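Local coordinates for alpha-fucosidase (Bifidobacterium bifidum, PDB 2EAB), which probably releases alpha-1,2-linked L-fucose by hydrolysis, as the calcium-binding catalytic part of a larger protein, at residues W19-Q24 with V349-L354; E128-Q133 with D407-N412; V207-N212 with S244-V249; R838-K843 with G889-I894. All coordinates share one frame; numbering follows the deposited sequence.

Interaction 1 of 4, residues W19-Q24 with V349-L354; sequences WLWYKQ and VATDAL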
loop_
_atom_site.group_PDB
_atom_site.type_symbol
_atom_site.label_atom_id
_atom_site.label_comp_id
_atom_site.label_asym_id
_atom_site.label_seq_id
_atom_site.Cartn_x
_atom_site.Cartn_y
_atom_site.Cartn_z
ATOM N N TRP A 19 17.909 -12.745 5.053
ATOM C CA TRP A 19 18.802 -11.797 4.395
ATOM C C TRP A 19 18.563 -11.697 2.900
ATOM O O TRP A 19 18.389 -12.705 2.217
ATOM C CB TRP A 19 20.252 -12.255 4.545
ATOM C CG TRP A 19 20.911 -12.049 5.859
ATOM C CD1 TRP A 19 20.327 -11.749 7.055
ATOM C CD2 TRP A 19 22.309 -12.183 6.117
ATOM N NE1 TRP A 19 21.283 -11.662 8.041
ATOM C CE2 TRP A 19 22.510 -11.928 7.490
ATOM C CE3 TRP A 19 23.418 -12.482 5.311
ATOM C CZ2 TRP A 19 23.777 -11.968 8.080
ATOM C CZ3 TRP A 19 24.676 -12.522 5.898
ATOM C CH2 TRP A 19 24.844 -12.261 7.268
ATOM N N LEU A 20 18.590 -10.468 2.393
ATOM C CA LEU A 20 18.976 -10.230 1.004
ATOM C C LEU A 20 20.472 -9.955 1.072
ATOM O O LEU A 20 20.911 -9.186 1.918
ATOM C CB LEU A 20 18.279 -9.004 0.418
ATOM C CG LEU A 20 16.798 -9.061 0.048
ATOM C CD1 LEU A 20 15.922 -9.100 1.266
ATOM C CD2 LEU A 20 16.433 -7.859 -0.811
ATOM N N TRP A 21 21.258 -10.592 0.211
ATOM C CA TRP A 21 22.706 -10.406 0.272
ATOM C C TRP A 21 23.398 -10.500 -1.086
ATOM O O TRP A 21 22.894 -11.132 -2.012
ATOM C CB TRP A 21 23.339 -11.334 1.314
ATOM C CG TRP A 21 23.263 -12.782 0.985
ATOM C CD1 TRP A 21 22.174 -13.600 1.106
ATOM C CD2 TRP A 21 24.331 -13.600 0.498
ATOM N NE1 TRP A 21 22.500 -14.878 0.713
ATOM C CE2 TRP A 21 23.818 -14.905 0.338
ATOM C CE3 TRP A 21 25.674 -13.355 0.177
ATOM C CZ2 TRP A 21 24.604 -15.966 -0.127
ATOM C CZ3 TRP A 21 26.454 -14.413 -0.286
ATOM C CH2 TRP A 21 25.914 -15.699 -0.435
ATOM N N TYR A 22 24.544 -9.827 -1.186
ATOM C CA TYR A 22 25.240 -9.609 -2.455
ATOM C C TYR A 22 26.737 -9.621 -2.234
ATOM O O TYR A 22 27.220 -9.141 -1.215
ATOM C CB TYR A 22 24.813 -8.268 -3.089
ATOM C CG TYR A 22 23.311 -8.147 -3.180
ATOM C CD1 TYR A 22 22.634 -8.478 -4.346
ATOM C CD2 TYR A 22 22.562 -7.760 -2.066
ATOM C CE1 TYR A 22 21.251 -8.403 -4.410
ATOM C CE2 TYR A 22 21.185 -7.697 -2.115
ATOM C CZ TYR A 22 20.539 -8.013 -3.288
ATOM O OH TYR A 22 19.169 -7.954 -3.325
ATOM N N LYS A 23 27.454 -10.161 -3.212
ATOM C CA LYS A 23 28.906 -10.306 -3.134
ATOM C C LYS A 23 29.655 -9.132 -3.773
ATOM O O LYS A 23 30.877 -9.185 -3.942
ATOM C CB LYS A 23 29.339 -11.623 -3.786
ATOM C CG LYS A 23 28.794 -12.867 -3.098
ATOM C CD LYS A 23 29.423 -14.129 -3.666
ATOM C CE LYS A 23 28.977 -15.366 -2.903
ATOM N NZ LYS A 23 29.781 -16.565 -3.285
ATOM N N GLN A 24 28.931 -8.069 -4.118
ATOM C CA GLN A 24 29.544 -6.889 -4.728
ATOM C C GLN A 24 28.698 -5.642 -4.455
ATOM O O GLN A 24 27.497 -5.763 -4.186
ATOM C CB GLN A 24 29.761 -7.106 -6.233
ATOM C CG GLN A 24 28.492 -7.092 -7.085
ATOM C CD GLN A 24 27.587 -8.291 -6.853
ATOM O OE1 GLN A 24 28.037 -9.440 -6.855
ATOM N NE2 GLN A 24 26.295 -8.026 -6.672
ATOM N N VAL A 349 23.179 -19.083 -2.109
ATOM C CA VAL A 349 23.414 -18.199 -3.246
ATOM C C VAL A 349 22.976 -16.775 -2.919
ATOM O O VAL A 349 21.982 -16.562 -2.210
ATOM C CB VAL A 349 22.703 -18.707 -4.530
ATOM C CG1 VAL A 349 23.401 -19.959 -5.065
ATOM C CG2 VAL A 349 21.217 -18.980 -4.270
ATOM N N ALA A 350 23.732 -15.807 -3.429
ATOM C CA ALA A 350 23.395 -14.394 -3.275
ATOM C C ALA A 350 22.057 -14.087 -3.945
ATOM O O ALA A 350 21.645 -14.770 -4.878
ATOM C CB ALA A 350 24.497 -13.521 -3.846
ATOM N N THR A 351 21.397 -13.040 -3.463
ATOM C CA THR A 351 20.029 -12.731 -3.868
ATOM C C THR A 351 19.921 -12.376 -5.353
ATOM O O THR A 351 18.957 -12.756 -6.013
ATOM C CB THR A 351 19.435 -11.639 -2.959
ATOM O OG1 THR A 351 19.537 -12.072 -1.597
ATOM C CG2 THR A 351 17.967 -11.368 -3.291
ATOM N N ASP A 352 20.917 -11.667 -5.878
ATOM C CA ASP A 352 20.960 -11.393 -7.311
ATOM C C ASP A 352 21.164 -12.674 -8.138
ATOM O O ASP A 352 20.508 -12.870 -9.162
ATOM C CB ASP A 352 21.974 -10.292 -7.676
ATOM C CG ASP A 352 23.383 -10.536 -7.125
ATOM O OD1 ASP A 352 23.613 -11.465 -6.318
ATOM O OD2 ASP A 352 24.274 -9.741 -7.501
ATOM N N ALA A 353 22.067 -13.540 -7.679
ATOM C CA ALA A 353 22.286 -14.841 -8.319
ATOM C C ALA A 353 21.029 -15.710 -8.257
ATOM O O ALA A 353 20.692 -16.404 -9.222
ATOM C CB ALA A 353 23.465 -15.564 -7.680
ATOM N N LEU A 354 20.344 -15.649 -7.116
ATOM C CA LEU A 354 19.096 -16.378 -6.906
ATOM C C LEU A 354 18.018 -15.928 -7.887
ATOM O O LEU A 354 17.353 -16.751 -8.506
ATOM C CB LEU A 354 18.613 -16.204 -5.464
ATOM C CG LEU A 354 17.307 -16.887 -5.047
ATOM C CD1 LEU A 354 17.454 -18.398 -5.068
ATOM C CD2 LEU A 354 16.901 -16.415 -3.666
HETATM O O HOH W 1 20.961 -17.278 0.283
HETATM O O HOH W 2 26.354 -11.365 -5.622
#
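Trp-21, on edge strand 19-22 of a nine-stranded antiparallel sheet, docks against the N-terminus of helix 351-360, with Ala-350 at the N-cap position. This joins the N-terminal beta domain to the catalytic region. Two backbone-anchored hydrogen bonds hold the strand: Trp-21 N donates to Thr-351 OG1 (2.9 Å), and Thr-351 N, in the first turn of the helix, donates to Trp-21 O (2.8 Å). They lie on the edge turned away from strand 156-161, which pairs with Leu-20 and Tyr-22.

Packing centres on the indole. Ala-350 CA sits over one face in a CH-pi contact, 3.7 Å from the centroid of the Trp-21 six-membered ring. The Asp-352 carboxylate meets the Tyr-22 ring at its edge, the planes 70° apart, while Tyr-22 OH is bonded to Ala-755 O.

Water extends the polar network: one molecule bridges Trp-21 NE1 and Val-349 O, and a second joins Lys-23 N, Gln-24 OE1 and Asp-352 OD1. A bend at chi2 (-69°) folds the Gln-24 amide back to the helix, where NE2 donates to the syn side of Asp-352 OD2 at 2.8 Å, 26° out of the carboxylate plane.

Interaction 2 of 4, residues E128-Q133 with D407-N412; sequences ENAAEQ and DNAHGN
The amide of Gln-133 and the imidazole of His-410 stand nearly perpendicular, and the Ala-409 methyl rests over one face of that amide, with its CB 3.5 Å from Gln-133 CD. The glutamine chain is extended, CG anti to the backbone N (chi1 -175°), and thereby runs its CB and CG along the same methyl before the amide ends beside the histidine. Beyond the contact, Gln-133 NE2 donates to Glu-486 OE1. The second amide, that of Asn-408, lies flat against the backbone of Ala-131: Ala-131 N and CA are both over its face, with Asn-408 OD1 3.3 Å from Ala-131 CA and 3.5 Å from Ala-131 CB.

Ala-130 and Ala-131 belong to the single turn of helix 130-133, which Asn-129 N-caps. Its OD1 accepts from Ala-131 N at 2.9 Å and, weakly, from Glu-132 N. The catalytic-region loop 407-412 is tied to this helix, a part of the N-terminal region, by one hydrogen bond between the segments: Ala-409 N donates to Ala-130 O at 3.0 Å, nearly straight at the hydrogen (173°) but from above the carbonyl plane, 39° out of it. Next to this bond the Ala-130 methyl meets that of Ala-409, CB to CB 4.2 Å, and also touches the Asn-408 CB methylene. Asp-407 O accepts from Thr-81 OG1, and Ala-131 O from Asn-237 ND2.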
loop_
_atom_site.group_PDB
_atom_site.type_symbol
_atom_site.label_atom_id
_atom_site.label_comp_id
_atom_site.label_asym_id
_atom_site.label_seq_id
_atom_site.Cartn_x
_atom_site.Cartn_y
_atom_site.Cartn_z
ATOM N N GLU A 128 -4.490 22.117 -12.687
ATOM C CA GLU A 128 -3.682 22.487 -13.851
ATOM C C GLU A 128 -2.263 22.935 -13.538
ATOM O O GLU A 128 -1.397 22.866 -14.410
ATOM C CB GLU A 128 -4.378 23.560 -14.688
ATOM C CG GLU A 128 -5.812 23.229 -15.091
ATOM C CD GLU A 128 -6.848 23.604 -14.035
ATOM O OE1 GLU A 128 -6.477 24.163 -12.979
ATOM O OE2 GLU A 128 -8.048 23.343 -14.270
ATOM N N ASN A 129 -2.027 23.395 -12.312
ATOM C CA ASN A 129 -0.743 23.989 -11.947
ATOM C C ASN A 129 0.171 22.962 -11.290
ATOM O O ASN A 129 -0.037 22.586 -10.131
ATOM C CB ASN A 129 -0.957 25.201 -11.031
ATOM C CG ASN A 129 0.336 25.980 -10.764
ATOM O OD1 ASN A 129 1.435 25.454 -10.921
ATOM N ND2 ASN A 129 0.203 27.238 -10.347
ATOM N N ALA A 130 1.173 22.501 -12.036
ATOM C CA ALA A 130 2.074 21.452 -11.559
ATOM C C ALA A 130 2.910 21.867 -10.346
ATOM O O ALA A 130 3.343 21.005 -9.579
ATOM C CB ALA A 130 2.970 20.964 -12.686
ATOM N N ALA A 131 3.145 23.171 -10.189
ATOM C CA ALA A 131 3.850 23.700 -9.019
ATOM C C ALA A 131 2.985 23.638 -7.765
ATOM O O ALA A 131 3.503 23.483 -6.661
ATOM C CB ALA A 131 4.311 25.124 -9.273
ATOM N N GLU A 132 1.675 23.790 -7.936
ATOM C CA GLU A 132 0.732 23.627 -6.823
ATOM C C GLU A 132 0.568 22.163 -6.448
ATOM O O GLU A 132 0.459 21.822 -5.270
ATOM C CB GLU A 132 -0.639 24.188 -7.177
ATOM C CG GLU A 132 -0.752 25.699 -7.175
ATOM C CD GLU A 132 -2.186 26.158 -7.333
ATOM O OE1 GLU A 132 -3.032 25.355 -7.785
ATOM O OE2 GLU A 132 -2.472 27.324 -6.992
ATOM N N GLN A 133 0.520 21.295 -7.451
ATOM C CA GLN A 133 0.387 19.876 -7.181
ATOM C C GLN A 133 1.609 19.386 -6.413
ATOM O O GLN A 133 1.483 18.741 -5.373
ATOM C CB GLN A 133 0.236 19.096 -8.477
ATOM C CG GLN A 133 -0.025 17.619 -8.233
ATOM C CD GLN A 133 -0.458 16.865 -9.474
ATOM O OE1 GLN A 133 -0.661 17.446 -10.549
ATOM N NE2 GLN A 133 -0.619 15.556 -9.323
ATOM N N ASP A 407 10.888 20.160 -8.715
ATOM C CA ASP A 407 9.871 20.978 -8.048
ATOM C C ASP A 407 8.436 20.579 -8.367
ATOM O O ASP A 407 7.574 20.610 -7.487
ATOM C CB ASP A 407 10.038 22.457 -8.412
ATOM C CG ASP A 407 11.093 23.165 -7.588
ATOM O OD1 ASP A 407 11.846 22.511 -6.827
ATOM O OD2 ASP A 407 11.180 24.405 -7.739
ATOM N N ASN A 408 8.168 20.239 -9.622
ATOM C CA ASN A 408 6.793 20.160 -10.104
ATOM C C ASN A 408 6.303 18.739 -10.337
ATOM O O ASN A 408 7.100 17.828 -10.597
ATOM C CB ASN A 408 6.641 20.964 -11.400
ATOM C CG ASN A 408 6.779 22.471 -11.196
ATOM O OD1 ASN A 408 6.879 22.964 -10.078
ATOM N ND2 ASN A 408 6.733 23.213 -12.296
ATOM N N ALA A 409 4.984 18.569 -10.266
ATOM C CA ALA A 409 4.345 17.307 -10.608
ATOM C C ALA A 409 4.667 16.896 -12.037
ATOM O O ALA A 409 4.939 17.748 -12.900
ATOM C CB ALA A 409 2.851 17.421 -10.431
ATOM N N HIS A 410 4.625 15.585 -12.277
ATOM C CA HIS A 410 4.859 15.010 -13.601
ATOM C C HIS A 410 6.191 15.526 -14.170
ATOM O O HIS A 410 6.302 15.828 -15.366
ATOM C CB HIS A 410 3.675 15.312 -14.545
ATOM C CG HIS A 410 2.317 15.099 -13.929
ATOM N ND1 HIS A 410 1.769 13.851 -13.730
ATOM C CD2 HIS A 410 1.390 15.985 -13.488
ATOM C CE1 HIS A 410 0.572 13.974 -13.185
ATOM N NE2 HIS A 410 0.318 15.260 -13.028
ATOM N N GLY A 411 7.188 15.616 -13.291
ATOM C CA GLY A 411 8.501 16.165 -13.618
ATOM C C GLY A 411 9.588 15.108 -13.598
ATOM O O GLY A 411 9.578 14.187 -14.417
ATOM N N ASN A 412 10.523 15.237 -12.664
ATOM C CA ASN A 412 11.685 14.340 -12.599
ATOM C C ASN A 412 11.420 13.002 -11.910
ATOM O O ASN A 412 12.251 12.094 -11.975
ATOM C CB ASN A 412 12.852 15.024 -11.883
ATOM C CG ASN A 412 13.398 16.214 -12.641
ATOM O OD1 ASN A 412 13.243 16.324 -13.863
ATOM N ND2 ASN A 412 14.043 17.117 -11.916
#

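Interaction 3 of 4, residues V207-N212 with S244-V249; sequences VSMPTN and SQIKVV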
loop_
_atom_site.group_PDB
_atom_site.type_symbol
_atom_site.label_atom_id
_atom_site.label_comp_id
_atom_site.label_asym_id
_atom_site.label_seq_id
_atom_site.Cartn_x
_atom_site.Cartn_y
_atom_site.Cartn_z
ATOM N N VAL A 207 32.544 12.733 5.966
ATOM C CA VAL A 207 31.087 12.610 5.908
ATOM C C VAL A 207 30.446 13.911 5.443
ATOM O O VAL A 207 30.742 14.989 5.963
ATOM C CB VAL A 207 30.461 12.091 7.242
ATOM C CG1 VAL A 207 30.886 12.929 8.425
ATOM C CG2 VAL A 207 28.937 12.040 7.147
ATOM N N SER A 208 29.584 13.792 4.438
ATOM C CA SER A 208 28.820 14.919 3.925
ATOM C C SER A 208 27.369 14.497 3.719
ATOM O O SER A 208 27.058 13.304 3.675
ATOM C CB SER A 208 29.430 15.439 2.620
ATOM O OG SER A 208 29.466 14.432 1.627
ATOM N N MET A 209 26.478 15.477 3.610
ATOM C CA MET A 209 25.064 15.183 3.394
ATOM C C MET A 209 24.431 16.178 2.417
ATOM O O MET A 209 23.554 16.961 2.800
ATOM C CB MET A 209 24.311 15.139 4.727
ATOM C CG MET A 209 22.956 14.443 4.654
ATOM S SD MET A 209 22.228 14.283 6.291
ATOM C CE MET A 209 20.649 13.560 5.893
ATOM N N PRO A 210 24.872 16.144 1.145
ATOM C CA PRO A 210 24.338 17.072 0.156
ATOM C C PRO A 210 22.872 16.801 -0.150
ATOM O O PRO A 210 22.460 15.647 -0.309
ATOM C CB PRO A 210 25.191 16.794 -1.085
ATOM C CG PRO A 210 25.652 15.384 -0.912
ATOM C CD PRO A 210 25.889 15.250 0.556
ATOM N N THR A 211 22.093 17.869 -0.222
ATOM C CA THR A 211 20.722 17.777 -0.693
ATOM C C THR A 211 20.721 17.550 -2.203
ATOM O O THR A 211 21.684 17.904 -2.899
ATOM C CB THR A 211 19.935 19.045 -0.353
ATOM O OG1 THR A 211 20.753 20.186 -0.642
ATOM C CG2 THR A 211 19.531 19.052 1.122
ATOM N N ASN A 212 19.646 16.952 -2.705
ATOM C CA ASN A 212 19.496 16.735 -4.131
ATOM C C ASN A 212 19.593 18.081 -4.837
ATOM O O ASN A 212 18.970 19.052 -4.417
ATOM C CB ASN A 212 18.156 16.063 -4.413
ATOM C CG ASN A 212 18.013 15.616 -5.843
ATOM O OD1 ASN A 212 18.052 16.436 -6.766
ATOM N ND2 ASN A 212 17.827 14.313 -6.046
ATOM N N SER A 244 18.572 18.748 8.409
ATOM C CA SER A 244 19.161 17.453 8.717
ATOM C C SER A 244 20.484 17.644 9.445
ATOM O O SER A 244 21.205 18.624 9.209
ATOM C CB SER A 244 19.356 16.616 7.454
ATOM O OG SER A 244 20.381 17.144 6.629
ATOM N N GLN A 245 20.787 16.709 10.341
ATOM C CA GLN A 245 22.001 16.775 11.149
ATOM C C GLN A 245 22.644 15.414 11.293
ATOM O O GLN A 245 21.948 14.402 11.441
ATOM C CB GLN A 245 21.702 17.363 12.529
ATOM C CG GLN A 245 21.292 18.826 12.474
ATOM C CD GLN A 245 20.910 19.406 13.810
ATOM O OE1 GLN A 245 21.537 19.130 14.836
ATOM N NE2 GLN A 245 19.879 20.241 13.803
ATOM N N ILE A 246 23.975 15.404 11.230
ATOM C CA ILE A 246 24.772 14.210 11.477
ATOM C C ILE A 246 25.713 14.504 12.635
ATOM O O ILE A 246 26.563 15.397 12.550
ATOM C CB ILE A 246 25.599 13.766 10.240
ATOM C CG1 ILE A 246 24.687 13.554 9.020
ATOM C CG2 ILE A 246 26.434 12.518 10.577
ATOM C CD1 ILE A 246 25.386 13.019 7.776
ATOM N N LYS A 247 25.531 13.761 13.720
ATOM C CA LYS A 247 26.388 13.856 14.895
ATOM C C LYS A 247 27.360 12.681 14.877
ATOM O O LYS A 247 26.942 11.522 14.851
ATOM C CB LYS A 247 25.531 13.843 16.164
ATOM C CG LYS A 247 26.302 14.017 17.464
ATOM C CD LYS A 247 25.365 13.915 18.651
ATOM C CE LYS A 247 26.085 14.173 19.968
ATOM N NZ LYS A 247 26.556 15.578 20.103
ATOM N N VAL A 248 28.657 12.991 14.885
ATOM C CA VAL A 248 29.706 11.979 14.781
ATOM C C VAL A 248 30.312 11.711 16.159
ATOM O O VAL A 248 30.885 12.612 16.780
ATOM C CB VAL A 248 30.810 12.414 13.780
ATOM C CG1 VAL A 248 31.861 11.330 13.630
ATOM C CG2 VAL A 248 30.203 12.745 12.421
ATOM N N VAL A 249 30.172 10.474 16.632
ATOM C CA VAL A 249 30.653 10.096 17.962
ATOM C C VAL A 249 31.776 9.060 17.867
ATOM O O VAL A 249 31.550 7.914 17.472
ATOM C CB VAL A 249 29.502 9.573 18.869
ATOM C CG1 VAL A 249 29.999 9.324 20.293
ATOM C CG2 VAL A 249 28.336 10.555 18.885
HETATM O O HOH W 3 20.815 17.182 3.924
#
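Two facing sheets of the N-terminal beta domain meet here: residues 207-209, at the end of strand 203-208 of the seven-stranded sheet, run nearly antiparallel (173°) to residues 244-248 on strand 241-250 of the nine-stranded one. Val-207 and Met-209 project toward the other sheet, as do Ser-244, Ile-246 and Val-248, and the nearest backbones, at Met-209 and Ile-246, remain 8.1 Å apart between CA atoms. Side chains therefore fill the interface.

The CD1 methyl of Ile-246 occupies its middle. Val-207 CG2 comes to it tip to tip at 3.7 Å, and Met-209 SD crosses it from another direction, also 3.7 Å from Ile-246 CD1. With chi1 near trans (-163°), the extended thioether chain carries the sulfur and CE of Met-209 past the isoleucine to Ser-244, where SD lies 3.4 Å from Ser-244 OG and CE 3.7 Å from Ser-244 CB. At the other end Val-207 CG1 slides past Val-248 CG2 at 4.1 Å.

The polar hydroxyl among these apolar groups is met by water: a molecule bonded to Ser-244 OG (2.7 Å) donates to Met-209 O (3.0 Å), so the link between the sheets is indirect. Leu-144 and Ile-142 of strand 140-145 flank Val-207 and Met-209. Largely apolar side chains packed between two antiparallel sheets in this way form the core of a beta-sandwich, the architecture expected of a galactose mutarotase-like domain.

Interaction 4 of 4, residues R838-K843 with G889-I894; sequences RLTSNK and GTTYTI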
loop_
_atom_site.group_PDB
_atom_site.type_symbol
_atom_site.label_atom_id
_atom_site.label_comp_id
_atom_site.label_asym_id
_atom_site.label_seq_id
_atom_site.Cartn_x
_atom_site.Cartn_y
_atom_site.Cartn_z
ATOM N N ARG A 838 -4.141 -23.805 13.848
ATOM C CA ARG A 838 -4.123 -23.173 15.158
ATOM C C ARG A 838 -4.830 -21.833 15.037
ATOM O O ARG A 838 -4.386 -20.949 14.296
ATOM C CB ARG A 838 -2.689 -23.010 15.664
ATOM C CG ARG A 838 -1.983 -24.346 15.894
ATOM C CD ARG A 838 -0.588 -24.185 16.492
ATOM N NE ARG A 838 -0.602 -23.461 17.764
ATOM C CZ ARG A 838 -0.832 -24.008 18.956
ATOM N NH1 ARG A 838 -1.078 -25.309 19.072
ATOM N NH2 ARG A 838 -0.817 -23.244 20.041
ATOM N N LEU A 839 -5.948 -21.703 15.746
ATOM C CA LEU A 839 -6.797 -20.527 15.651
ATOM C C LEU A 839 -6.825 -19.828 17.000
ATOM O O LEU A 839 -7.423 -20.337 17.955
ATOM C CB LEU A 839 -8.212 -20.935 15.222
ATOM C CG LEU A 839 -9.186 -19.793 14.931
ATOM C CD1 LEU A 839 -8.936 -19.214 13.540
ATOM C CD2 LEU A 839 -10.628 -20.272 15.067
ATOM N N THR A 840 -6.163 -18.679 17.087
ATOM C CA THR A 840 -6.167 -17.907 18.317
ATOM C C THR A 840 -7.266 -16.864 18.224
ATOM O O THR A 840 -7.224 -15.978 17.364
ATOM C CB THR A 840 -4.820 -17.204 18.552
ATOM O OG1 THR A 840 -3.759 -18.165 18.493
ATOM C CG2 THR A 840 -4.813 -16.511 19.908
ATOM N N SER A 841 -8.265 -16.970 19.094
ATOM C CA SER A 841 -9.329 -15.981 19.114
ATOM C C SER A 841 -8.885 -14.791 19.949
ATOM O O SER A 841 -8.689 -14.913 21.156
ATOM C CB SER A 841 -10.600 -16.568 19.706
ATOM O OG SER A 841 -11.624 -15.592 19.691
ATOM N N ASN A 842 -8.711 -13.639 19.307
ATOM C CA ASN A 842 -8.235 -12.453 20.019
ATOM C C ASN A 842 -9.357 -11.611 20.624
ATOM O O ASN A 842 -9.118 -10.809 21.538
ATOM C CB ASN A 842 -7.336 -11.604 19.119
ATOM C CG ASN A 842 -6.164 -12.389 18.564
ATOM O OD1 ASN A 842 -5.892 -12.370 17.358
ATOM N ND2 ASN A 842 -5.470 -13.098 19.439
ATOM N N LYS A 843 -10.579 -11.806 20.131
ATOM C CA LYS A 843 -11.723 -11.019 20.586
ATOM C C LYS A 843 -12.917 -11.846 21.066
ATOM O O LYS A 843 -13.923 -11.280 21.478
ATOM C CB LYS A 843 -12.163 -10.023 19.504
ATOM C CG LYS A 843 -11.142 -8.924 19.192
ATOM C CD LYS A 843 -10.941 -7.936 20.339
ATOM C CE LYS A 843 -12.023 -6.872 20.348
ATOM N NZ LYS A 843 -11.668 -5.736 21.244
ATOM N N GLY A 889 -8.219 -14.805 23.898
ATOM C CA GLY A 889 -6.979 -15.269 24.518
ATOM C C GLY A 889 -6.706 -16.750 24.338
ATOM O O GLY A 889 -5.600 -17.218 24.615
ATOM N N THR A 890 -7.705 -17.488 23.859
ATOM C CA THR A 890 -7.595 -18.941 23.722
ATOM C C THR A 890 -7.230 -19.358 22.297
ATOM O O THR A 890 -7.734 -18.790 21.324
ATOM C CB THR A 890 -8.895 -19.642 24.189
ATOM O OG1 THR A 890 -9.192 -19.244 25.535
ATOM C CG2 THR A 890 -8.755 -21.161 24.151
ATOM N N THR A 891 -6.329 -20.333 22.192
ATOM C CA THR A 891 -5.969 -20.943 20.920
ATOM C C THR A 891 -6.621 -22.318 20.787
ATOM O O THR A 891 -6.538 -23.164 21.689
ATOM C CB THR A 891 -4.433 -21.038 20.744
ATOM O OG1 THR A 891 -3.878 -19.720 20.712
ATOM C CG2 THR A 891 -4.066 -21.750 19.448
ATOM N N TYR A 892 -7.268 -22.520 19.645
ATOM C CA TYR A 892 -7.972 -23.757 19.328
ATOM C C TYR A 892 -7.190 -24.512 18.276
ATOM O O TYR A 892 -6.709 -23.921 17.304
ATOM C CB TYR A 892 -9.395 -23.442 18.852
ATOM C CG TYR A 892 -10.140 -22.662 19.900
ATOM C CD1 TYR A 892 -10.906 -23.318 20.862
ATOM C CD2 TYR A 892 -10.023 -21.276 19.977
ATOM C CE1 TYR A 892 -11.561 -22.610 21.855
ATOM C CE2 TYR A 892 -10.670 -20.560 20.968
ATOM C CZ TYR A 892 -11.440 -21.232 21.901
ATOM O OH TYR A 892 -12.075 -20.520 22.884
ATOM N N THR A 893 -7.043 -25.813 18.490
ATOM C CA THR A 893 -6.283 -26.648 17.581
ATOM C C THR A 893 -7.233 -27.563 16.814
ATOM O O THR A 893 -8.053 -28.271 17.412
ATOM C CB THR A 893 -5.204 -27.457 18.336
ATOM O OG1 THR A 893 -4.385 -26.561 19.099
ATOM C CG2 THR A 893 -4.321 -28.227 17.371
ATOM N N ILE A 894 -7.120 -27.527 15.490
ATOM C CA ILE A 894 -8.006 -28.270 14.603
ATOM C C ILE A 894 -7.197 -29.310 13.846
ATOM O O ILE A 894 -6.224 -28.976 13.168
ATOM C CB ILE A 894 -8.744 -27.329 13.621
ATOM C CG1 ILE A 894 -9.442 -26.197 14.389
ATOM C CG2 ILE A 894 -9.743 -28.110 12.780
ATOM C CD1 ILE A 894 -10.035 -25.112 13.507
#
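Arg-838 lies opposite Thr-893 in a non-hydrogen-bonded antiparallel pair, and its side chain runs alongside the threonine in the same direction. A bend at chi3 (58°) turns the guanidinium over Thr-891, whose methyl CG2 sits against one face, 3.6 Å from Arg-838 NH2. The next residue, Leu-839, forms the hydrogen-bonded pair with Tyr-892: Leu-839 N donates to Tyr-892 O and Tyr-892 N to Leu-839 O, each at 2.8 Å, the first in the carbonyl plane and the second from above it. Leu-839 also places its O at the edge of the tyrosine ring, 3.4 Å from Tyr-892 CD2.

Strands 833-841 and 890-896 are neighbours in the seven-stranded antiparallel sheet of the C-terminal beta domain. The face carrying Leu-839 and Tyr-892 is buried, Leu-839 reaching Ala-847 and Val-849 of a second sheet, whereas Arg-838, Thr-840, Thr-891 and Thr-893 line the other, more exposed face. On that face the hydroxyls of Thr-840 and Thr-891 share a hydrogen bond, OG1 to OG1, at 2.7 Å, where the backbones come within 4.0 Å between the two CA atoms.

Ser-841 turns back to the buried face, its CB at the edge of the Tyr-892 ring and its OG bonded to Thr-886 OG1. Thr-890 CG2 sits over one face of that ring, toward its rim, and Tyr-892 OH accepts from Thr-887 N. The backbone of Ser-841 bonds twice more, N donating to Thr-890 O and O accepting from Gly-889 N at 2.8 Å. Gly-889, just ahead of Thr-890, has a positive phi (101°).

Interactions 1 and 2 both join the N-terminal beta domain to the catalytic region, at places whose centres are 38 Å apart, and their segments alternate along the chain. Interaction 3 is internal to the N-terminal domain, with its strand 241-250 in the same sheet as the edge strand of interaction 1. It comes within about 7 Å of interaction 2 between nearest atoms, although their centres are 28 Å apart. Interaction 4 belongs to the C-terminal domain; its centre is 51 Å from that of interaction 2, on the opposite side of the chain's centre. None of the four includes a ligand of the calcium site formed by Gly-57, Glu-77, Ser-386 and Leu-393.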